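Local coordinates for protein gamma-hexachlorocyclohexane dehydrochlorinase (Sphingomonas paucimobilis, PDB 3A76) that catalyses two successive dehydrochlorinations of the pollutant lindane (gamma-hexachlorocyclohexane), working as a homotrimer to give a tetrachlorocyclohexadiene, at residues T63-G68 with K148-T153; D113-G118 with S126-A131. All blocks are in the same frame, centred on the assembly; numbering follows the deposited sequence.

Contact 1: residues T63-G68 with K148-T153. With SPD (spermidine), chain F.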
ATOM      1  N   THR B  63      -1.208   3.051 -21.703  1.00 28.87           N
ATOM      2  CA  THR B  63      -2.356   3.903 -21.925  1.00 28.82           C
ATOM      3  C   THR B  63      -2.813   4.509 -20.602  1.00 28.69           C
ATOM      4  O   THR B  63      -2.849   3.836 -19.567  1.00 28.36           O
ATOM      5  CB  THR B  63      -3.526   3.117 -22.561  1.00 28.82           C
ATOM      6  OG1 THR B  63      -3.107   2.542 -23.810  1.00 29.44           O
ATOM      7  CG2 THR B  63      -4.717   4.017 -22.796  1.00 28.90           C
ATOM      8  N   ILE B  64      -3.140   5.795 -20.652  1.00 28.62           N
ATOM      9  CA  ILE B  64      -3.843   6.453 -19.576  1.00 28.56           C
ATOM     10  C   ILE B  64      -5.094   7.054 -20.206  1.00 29.22           C
ATOM     11  O   ILE B  64      -5.011   7.931 -21.084  1.00 29.62           O
ATOM     12  CB  ILE B  64      -2.960   7.522 -18.871  1.00 28.35           C
ATOM     13  CG1 ILE B  64      -1.758   6.861 -18.162  1.00 26.91           C
ATOM     14  CG2 ILE B  64      -3.799   8.337 -17.888  1.00 28.45           C
ATOM     15  CD1 ILE B  64      -0.664   7.848 -17.636  1.00 25.44           C
ATOM     16  N   GLU B  65      -6.255   6.560 -19.784  1.00 29.30           N
ATOM     17  CA  GLU B  65      -7.518   7.073 -20.290  1.00 29.77           C
ATOM     18  C   GLU B  65      -7.604   8.580 -20.086  1.00 29.85           C
ATOM     19  O   GLU B  65      -7.320   9.076 -18.999  1.00 30.19           O
ATOM     20  CB  GLU B  65      -8.698   6.372 -19.624  1.00 29.71           C
ATOM     21  CG  GLU B  65      -9.017   5.024 -20.207  1.00 30.72           C
ATOM     22  CD  GLU B  65      -9.989   4.223 -19.351  1.00 32.26           C
ATOM     23  OE1 GLU B  65      -9.602   3.117 -18.929  1.00 34.42           O
ATOM     24  OE2 GLU B  65     -11.123   4.695 -19.090  1.00 30.88           O
ATOM     25  N   GLY B  66      -7.975   9.302 -21.141  1.00 29.70           N
ATOM     26  CA  GLY B  66      -8.060  10.755 -21.093  1.00 29.27           C
ATOM     27  C   GLY B  66      -6.734  11.436 -21.372  1.00 29.71           C
ATOM     28  O   GLY B  66      -6.676  12.669 -21.433  1.00 29.86           O
ATOM     29  N   ILE B  67      -5.675  10.643 -21.540  1.00 29.71           N
ATOM     30  CA  ILE B  67      -4.318  11.153 -21.780  1.00 30.21           C
ATOM     31  C   ILE B  67      -3.703  10.604 -23.072  1.00 30.06           C
ATOM     32  O   ILE B  67      -3.057  11.336 -23.828  1.00 30.80           O
ATOM     33  CB  ILE B  67      -3.360  10.843 -20.581  1.00 30.47           C
ATOM     34  CG1 ILE B  67      -3.757  11.648 -19.336  1.00 30.57           C
ATOM     35  CG2 ILE B  67      -1.876  11.053 -20.956  1.00 30.90           C
ATOM     36  CD1 ILE B  67      -3.931  13.116 -19.565  1.00 32.15           C
ATOM     37  N   GLY B  68      -3.887   9.313 -23.314  1.00 29.35           N
ATOM     38  CA  GLY B  68      -3.411   8.722 -24.545  1.00 28.14           C
ATOM     39  C   GLY B  68      -2.649   7.446 -24.346  1.00 27.26           C
ATOM     40  O   GLY B  68      -2.490   6.986 -23.223  1.00 26.54           O
ATOM     41  N   LYS B 148       1.822  -4.390 -21.231  1.00 25.66           N
ATOM     42  CA  LYS B 148       0.743  -3.424 -21.347  1.00 25.55           C
ATOM     43  C   LYS B 148       0.442  -2.852 -19.970  1.00 25.03           C
ATOM     44  O   LYS B 148       0.727  -3.487 -18.946  1.00 24.81           O
ATOM     45  CB  LYS B 148      -0.512  -4.084 -21.940  1.00 25.81           C
ATOM     46  CG  LYS B 148      -1.362  -3.176 -22.819  1.00 27.50           C
ATOM     47  CD  LYS B 148      -2.378  -3.967 -23.670  1.00 30.42           C
ATOM     48  CE  LYS B 148      -1.739  -4.677 -24.885  1.00 31.70           C
ATOM     49  NZ  LYS B 148      -1.348  -3.763 -26.001  1.00 31.21           N
ATOM     50  N   ARG B 149      -0.112  -1.641 -19.968  1.00 24.46           N
ATOM     51  CA  ARG B 149      -0.715  -1.045 -18.792  1.00 24.28           C
ATOM     52  C   ARG B 149      -1.858  -0.186 -19.256  1.00 24.23           C
ATOM     53  O   ARG B 149      -1.667   0.678 -20.108  1.00 24.54           O
ATOM     54  CB  ARG B 149       0.285  -0.181 -17.982  1.00 23.89           C
ATOM     55  CG  ARG B 149      -0.404   0.823 -17.017  1.00 23.67           C
ATOM     56  CD  ARG B 149       0.428   1.191 -15.787  1.00 21.12           C
ATOM     57  NE  ARG B 149       0.460   0.109 -14.806  1.00 19.77           N
ATOM     58  CZ  ARG B 149       1.035   0.163 -13.602  1.00 19.74           C
ATOM     59  NH1 ARG B 149       0.985  -0.907 -12.818  1.00 17.95           N
ATOM     60  NH2 ARG B 149       1.659   1.264 -13.169  1.00 18.40           N
ATOM     61  N   ASN B 150      -3.043  -0.426 -18.701  1.00 23.99           N
ATOM     62  CA  ASN B 150      -4.115   0.564 -18.779  1.00 24.20           C
ATOM     63  C   ASN B 150      -4.352   1.185 -17.394  1.00 23.94           C
ATOM     64  O   ASN B 150      -4.446   0.483 -16.382  1.00 24.52           O
ATOM     65  CB  ASN B 150      -5.405  -0.036 -19.374  1.00 23.96           C
ATOM     66  CG  ASN B 150      -6.522   0.984 -19.516  1.00 24.58           C
ATOM     67  OD1 ASN B 150      -7.305   1.199 -18.585  1.00 25.32           O
ATOM     68  ND2 ASN B 150      -6.616   1.609 -20.693  1.00 25.17           N
ATOM     69  N   ALA B 151      -4.421   2.507 -17.368  1.00 23.48           N
ATOM     70  CA  ALA B 151      -4.683   3.243 -16.160  1.00 22.75           C
ATOM     71  C   ALA B 151      -6.015   3.915 -16.352  1.00 22.69           C
ATOM     72  O   ALA B 151      -6.204   4.688 -17.281  1.00 22.02           O
ATOM     73  CB  ALA B 151      -3.600   4.268 -15.920  1.00 22.62           C
ATOM     74  N   CYS B 152      -6.938   3.608 -15.451  1.00 23.00           N
ATOM     75  CA  CYS B 152      -8.284   4.126 -15.516  1.00 23.66           C
ATOM     76  C   CYS B 152      -8.535   4.863 -14.213  1.00 23.20           C
ATOM     77  O   CYS B 152      -8.405   4.274 -13.139  1.00 22.91           O
ATOM     78  CB  CYS B 152      -9.267   2.956 -15.672  1.00 23.92           C
ATOM     79  SG  CYS B 152     -11.006   3.411 -15.553  1.00 27.23           S
ATOM     80  N   THR B 153      -8.883   6.143 -14.297  1.00 23.07           N
ATOM     81  CA  THR B 153      -9.086   6.926 -13.082  1.00 23.34           C
ATOM     82  C   THR B 153     -10.559   7.021 -12.683  1.00 23.15           C
ATOM     83  O   THR B 153     -11.407   7.516 -13.443  1.00 22.64           O
ATOM     84  CB  THR B 153      -8.364   8.313 -13.068  1.00 23.20           C
ATOM     85  OG1 THR B 153      -9.213   9.332 -13.589  1.00 25.88           O
ATOM     86  CG2 THR B 153      -7.079   8.274 -13.850  1.00 23.31           C
TER
HETATM   87  N1  SPD F 301      -2.327   7.553 -13.131  1.00 61.60           N
HETATM   88  C2  SPD F 301      -1.525   8.668 -13.625  1.00 61.58           C
HETATM   89  C3  SPD F 301      -2.310   9.984 -13.646  1.00 60.53           C
HETATM   90  C4  SPD F 301      -3.624   9.876 -14.420  1.00 60.19           C
HETATM   91  C5  SPD F 301      -4.166  11.252 -14.807  1.00 60.39           C
HETATM   92  N6  SPD F 301      -5.518  11.181 -15.360  1.00 59.89           N
HETATM   93  C7  SPD F 301      -6.166  12.355 -15.941  1.00 58.80           C
HETATM   94  C8  SPD F 301      -7.529  12.019 -16.556  1.00 58.04           C
HETATM   95  C9  SPD F 301      -8.351  13.275 -16.836  1.00 57.14           C
HETATM   96  N10 SPD F 301      -9.329  13.008 -17.876  1.00 56.50           N
HETATM   97  O   HOH W   1     -10.880   7.297 -16.879  1.00 45.74           O
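Ile-64 and Ala-151 meet on one face of a parallel strand pair, while Thr-63 and Asn-150 share the other, a clear example of how paired strands sort their side chains by face. The backbone sets the register: Thr-63 N gives an almost straight hydrogen bond to Arg-149 O (2.9 Å), Thr-63 O receives Ala-151 N, and Glu-65 N bonds to Ala-151 O. On the first face CG1 of Ile-64 rests against CB of Ala-151 at 3.9 Å. CG2 of Ile-64, anti to the backbone N, faces spermidine C4 at 3.8 Å. Thr-153 approaches the same polyamine with its methyl, CG2 lying 3.6 Å from N6. Arg-149 also rises from this face, but its guanidinium leads off to a salt bridge with Asp-135.

Just past the strand end, Glu-65 reaches with an extended chain toward the neighbouring strand and brings its carboxylate round to the side of Thr-63 and Asn-150. There it settles beside Cys-152, with Glu-65 OE1 3.3 Å from Cys-152 CB. Both carboxylate oxygens of Glu-65 lie on one side of Cys-152 SG, at similar distances; a chi1 of 172° swings that sulfur anti to the backbone N. A water joins Glu-65 OE2 to Thr-153 N through weak bonds.

Beyond Glu-65 the chain turns back, and Ile-64 O accepts from the amides of both Ile-67 and Gly-68. These two residues stand opposite Ile-64 as a classic beta bulge. The parallel pair and its bulge thus lie next to the spermidine site of this SnoaL-like fold, to which Ile-64, Glu-65 and Thr-153 contribute.

Contact 2: residues D113-G118 with S126-A131; sequences DVLLLG and SILIAA
Leu-116 and Ile-129 run alongside each other from neighbouring strands in the well-packed middle of this antiparallel pair. Leu-116 CD2 touches Ile-129 CD1 at 3.8 Å; a chi1 of 175° carries the leucine branch anti to its backbone N and along its neighbour. Their backbones are joined twice, Leu-116 N to Ile-129 O (2.9 Å, nearly straight) and Ile-129 N to Leu-116 O (2.8 Å). On the same face Val-114 presses CG1 against Ala-131 CB at 3.6 Å, its chi1 of 66° placing CG1 between the backbone N and the carbonyl carbon, against the alanine methyl. At the far end this face thins: Gly-118 offers only backbone, paired by two hydrogen bonds with Ile-127, whose CG1 approaches Gly-118 O.

The other face is more unevenly filled within the pair, and it is the looser side, for Leu-128 remains partly exposed. Leu-115 slants across to Leu-128, its CD2 3.6 Å from Leu-128 CG, and Leu-117 comes alongside the same leucine with CD2 4.0 Å from Leu-128 CG, whereas Ala-130 contributes little. Other subunits complete this face: Tyr-94 of the second subunit packs on Leu-115 and Ala-130, and Leu-115 of the third subunit meets Leu-115 and Leu-117. At the Asp-113 end a single water donates to both Asp-113 OD1 and Ala-131 O (2.8 Å to the latter). That same carboxylate oxygen also forms a salt bridge with Lys-46 of the second subunit.

Leu-116 also packs on His-93, and its side chain lies about 4 Å from bound spermidine at their nearest atoms. The hairpin thus has one face toward the active site, with His-93 the inferred proton acceptor, and the other in the trimer interface, within the curved sheet of the SnoaL-like barrel.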
ATOM      1  N   ASP B 113      -4.411  -1.176  -7.561  1.00 18.79           N
ATOM      2  CA  ASP B 113      -5.083   0.073  -7.249  1.00 18.75           C
ATOM      3  C   ASP B 113      -4.046   1.131  -6.877  1.00 18.11           C
ATOM      4  O   ASP B 113      -3.020   0.815  -6.312  1.00 18.02           O
ATOM      5  CB  ASP B 113      -6.085  -0.149  -6.122  1.00 18.11           C
ATOM      6  CG  ASP B 113      -7.219  -1.064  -6.537  1.00 19.35           C
ATOM      7  OD1 ASP B 113      -8.014  -0.664  -7.440  1.00 18.58           O
ATOM      8  OD2 ASP B 113      -7.305  -2.174  -5.960  1.00 17.41           O
ATOM      9  N   VAL B 114      -4.295   2.388  -7.219  1.00 18.04           N
ATOM     10  CA  VAL B 114      -3.332   3.417  -6.846  1.00 18.23           C
ATOM     11  C   VAL B 114      -4.046   4.590  -6.238  1.00 18.63           C
ATOM     12  O   VAL B 114      -5.117   4.974  -6.692  1.00 18.93           O
ATOM     13  CB  VAL B 114      -2.416   3.880  -8.043  1.00 18.54           C
ATOM     14  CG1 VAL B 114      -3.220   4.607  -9.136  1.00 16.63           C
ATOM     15  CG2 VAL B 114      -1.232   4.747  -7.540  1.00 16.69           C
ATOM     16  N   LEU B 115      -3.436   5.148  -5.206  1.00 19.23           N
ATOM     17  CA  LEU B 115      -3.838   6.436  -4.670  1.00 19.96           C
ATOM     18  C   LEU B 115      -2.736   7.433  -4.987  1.00 20.61           C
ATOM     19  O   LEU B 115      -1.565   7.246  -4.582  1.00 20.78           O
ATOM     20  CB  LEU B 115      -4.077   6.309  -3.166  1.00 19.91           C
ATOM     21  CG  LEU B 115      -4.848   7.332  -2.323  1.00 21.51           C
ATOM     22  CD1 LEU B 115      -3.915   8.061  -1.384  1.00 23.07           C
ATOM     23  CD2 LEU B 115      -5.778   8.263  -3.116  1.00 19.13           C
ATOM     24  N   LEU B 116      -3.114   8.475  -5.730  1.00 21.15           N
ATOM     25  CA  LEU B 116      -2.211   9.549  -6.113  1.00 22.21           C
ATOM     26  C   LEU B 116      -2.580  10.859  -5.436  1.00 22.60           C
ATOM     27  O   LEU B 116      -3.714  11.338  -5.565  1.00 23.79           O
ATOM     28  CB  LEU B 116      -2.206   9.762  -7.639  1.00 22.52           C
ATOM     29  CG  LEU B 116      -1.392  10.928  -8.254  1.00 24.83           C
ATOM     30  CD1 LEU B 116      -1.012  10.654  -9.682  1.00 28.14           C
ATOM     31  CD2 LEU B 116      -2.144  12.273  -8.209  1.00 27.68           C
ATOM     32  N   LEU B 117      -1.604  11.445  -4.749  1.00 22.22           N
ATOM     33  CA  LEU B 117      -1.693  12.816  -4.229  1.00 21.85           C
ATOM     34  C   LEU B 117      -0.659  13.686  -4.933  1.00 21.19           C
ATOM     35  O   LEU B 117       0.496  13.292  -5.058  1.00 20.90           O
ATOM     36  CB  LEU B 117      -1.409  12.829  -2.730  1.00 21.63           C
ATOM     37  CG  LEU B 117      -2.209  11.884  -1.854  1.00 21.81           C
ATOM     38  CD1 LEU B 117      -1.680  11.916  -0.417  1.00 23.40           C
ATOM     39  CD2 LEU B 117      -3.672  12.259  -1.924  1.00 21.16           C
ATOM     40  N   GLY B 118      -1.068  14.868  -5.389  1.00 20.94           N
ATOM     41  CA  GLY B 118      -0.145  15.760  -6.076  1.00 20.25           C
ATOM     42  C   GLY B 118      -0.553  17.212  -6.112  1.00 20.22           C
ATOM     43  O   GLY B 118      -1.646  17.566  -5.704  1.00 19.56           O
ATOM     44  N   SER B 126      -3.916  21.151  -5.404  1.00 24.47           N
ATOM     45  CA  SER B 126      -3.709  19.842  -4.823  1.00 24.03           C
ATOM     46  C   SER B 126      -4.815  18.891  -5.234  1.00 23.87           C
ATOM     47  O   SER B 126      -5.990  19.231  -5.136  1.00 23.83           O
ATOM     48  CB  SER B 126      -3.671  19.951  -3.303  1.00 23.91           C
ATOM     49  OG  SER B 126      -2.480  20.576  -2.898  1.00 23.74           O
ATOM     50  N   ILE B 127      -4.437  17.699  -5.689  1.00 23.90           N
ATOM     51  CA  ILE B 127      -5.429  16.708  -6.111  1.00 23.92           C
ATOM     52  C   ILE B 127      -5.245  15.351  -5.494  1.00 23.55           C
ATOM     53  O   ILE B 127      -4.135  14.958  -5.148  1.00 23.94           O
ATOM     54  CB  ILE B 127      -5.493  16.492  -7.664  1.00 24.41           C
ATOM     55  CG1 ILE B 127      -4.102  16.494  -8.296  1.00 24.70           C
ATOM     56  CG2 ILE B 127      -6.426  17.500  -8.312  1.00 23.97           C
ATOM     57  CD1 ILE B 127      -4.099  15.819  -9.634  1.00 28.88           C
ATOM     58  N   LEU B 128      -6.365  14.650  -5.370  1.00 23.18           N
ATOM     59  CA  LEU B 128      -6.393  13.224  -5.095  1.00 23.00           C
ATOM     60  C   LEU B 128      -6.963  12.487  -6.334  1.00 23.13           C
ATOM     61  O   LEU B 128      -7.992  12.880  -6.895  1.00 23.43           O
ATOM     62  CB  LEU B 128      -7.216  12.949  -3.830  1.00 22.20           C
ATOM     63  CG  LEU B 128      -7.381  11.538  -3.271  1.00 22.09           C
ATOM     64  CD1 LEU B 128      -7.693  11.628  -1.790  1.00 22.63           C
ATOM     65  CD2 LEU B 128      -8.479  10.733  -4.024  1.00 22.09           C
ATOM     66  N   ILE B 129      -6.275  11.431  -6.756  1.00 22.69           N
ATOM     67  CA  ILE B 129      -6.755  10.563  -7.818  1.00 22.49           C
ATOM     68  C   ILE B 129      -6.771   9.108  -7.318  1.00 21.89           C
ATOM     69  O   ILE B 129      -5.823   8.656  -6.670  1.00 22.22           O
ATOM     70  CB  ILE B 129      -5.886  10.728  -9.115  1.00 23.05           C
ATOM     71  CG1 ILE B 129      -6.108  12.120  -9.717  1.00 24.16           C
ATOM     72  CG2 ILE B 129      -6.183   9.635 -10.169  1.00 22.33           C
ATOM     73  CD1 ILE B 129      -5.042  12.559 -10.696  1.00 25.52           C
ATOM     74  N   ALA B 130      -7.862   8.401  -7.576  1.00 20.80           N
ATOM     75  CA  ALA B 130      -7.902   6.959  -7.365  1.00 20.55           C
ATOM     76  C   ALA B 130      -8.029   6.316  -8.729  1.00 20.62           C
ATOM     77  O   ALA B 130      -8.937   6.649  -9.503  1.00 20.23           O
ATOM     78  CB  ALA B 130      -9.062   6.565  -6.476  1.00 20.26           C
ATOM     79  N   ALA B 131      -7.090   5.428  -9.039  1.00 20.57           N
ATOM     80  CA  ALA B 131      -7.050   4.796 -10.344  1.00 20.63           C
ATOM     81  C   ALA B 131      -6.834   3.298 -10.266  1.00 20.54           C
ATOM     82  O   ALA B 131      -6.283   2.792  -9.300  1.00 20.78           O
ATOM     83  CB  ALA B 131      -5.993   5.464 -11.259  1.00 20.75           C
TER
HETATM   84  O   HOH W   2      -7.999   2.440  -7.159  1.00 33.38           O

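After helices 22-45 and 49-53 the chain reaches strand 60-64, the opening half of contact 1, turns into strand 68-71, and continues through helix 72-87 and strand 88-102. Strands 107-120 and 125-140 come next as a hairpin, and contact 2 closes its short loop of seven residues between the segments. Strand 143-158 finally returns to strand 60-64, so contact 1 closes a far longer loop that encloses contact 2 without crossing it. The two contacts meet where strands 125-140 and 143-158 run as neighbours: Cys-152 O lies 3.3 Å from Ala-131 CB, and Thr-153 packs on Ile-129. Local hairpin and distant parallel closure thereby build one continuous sheet.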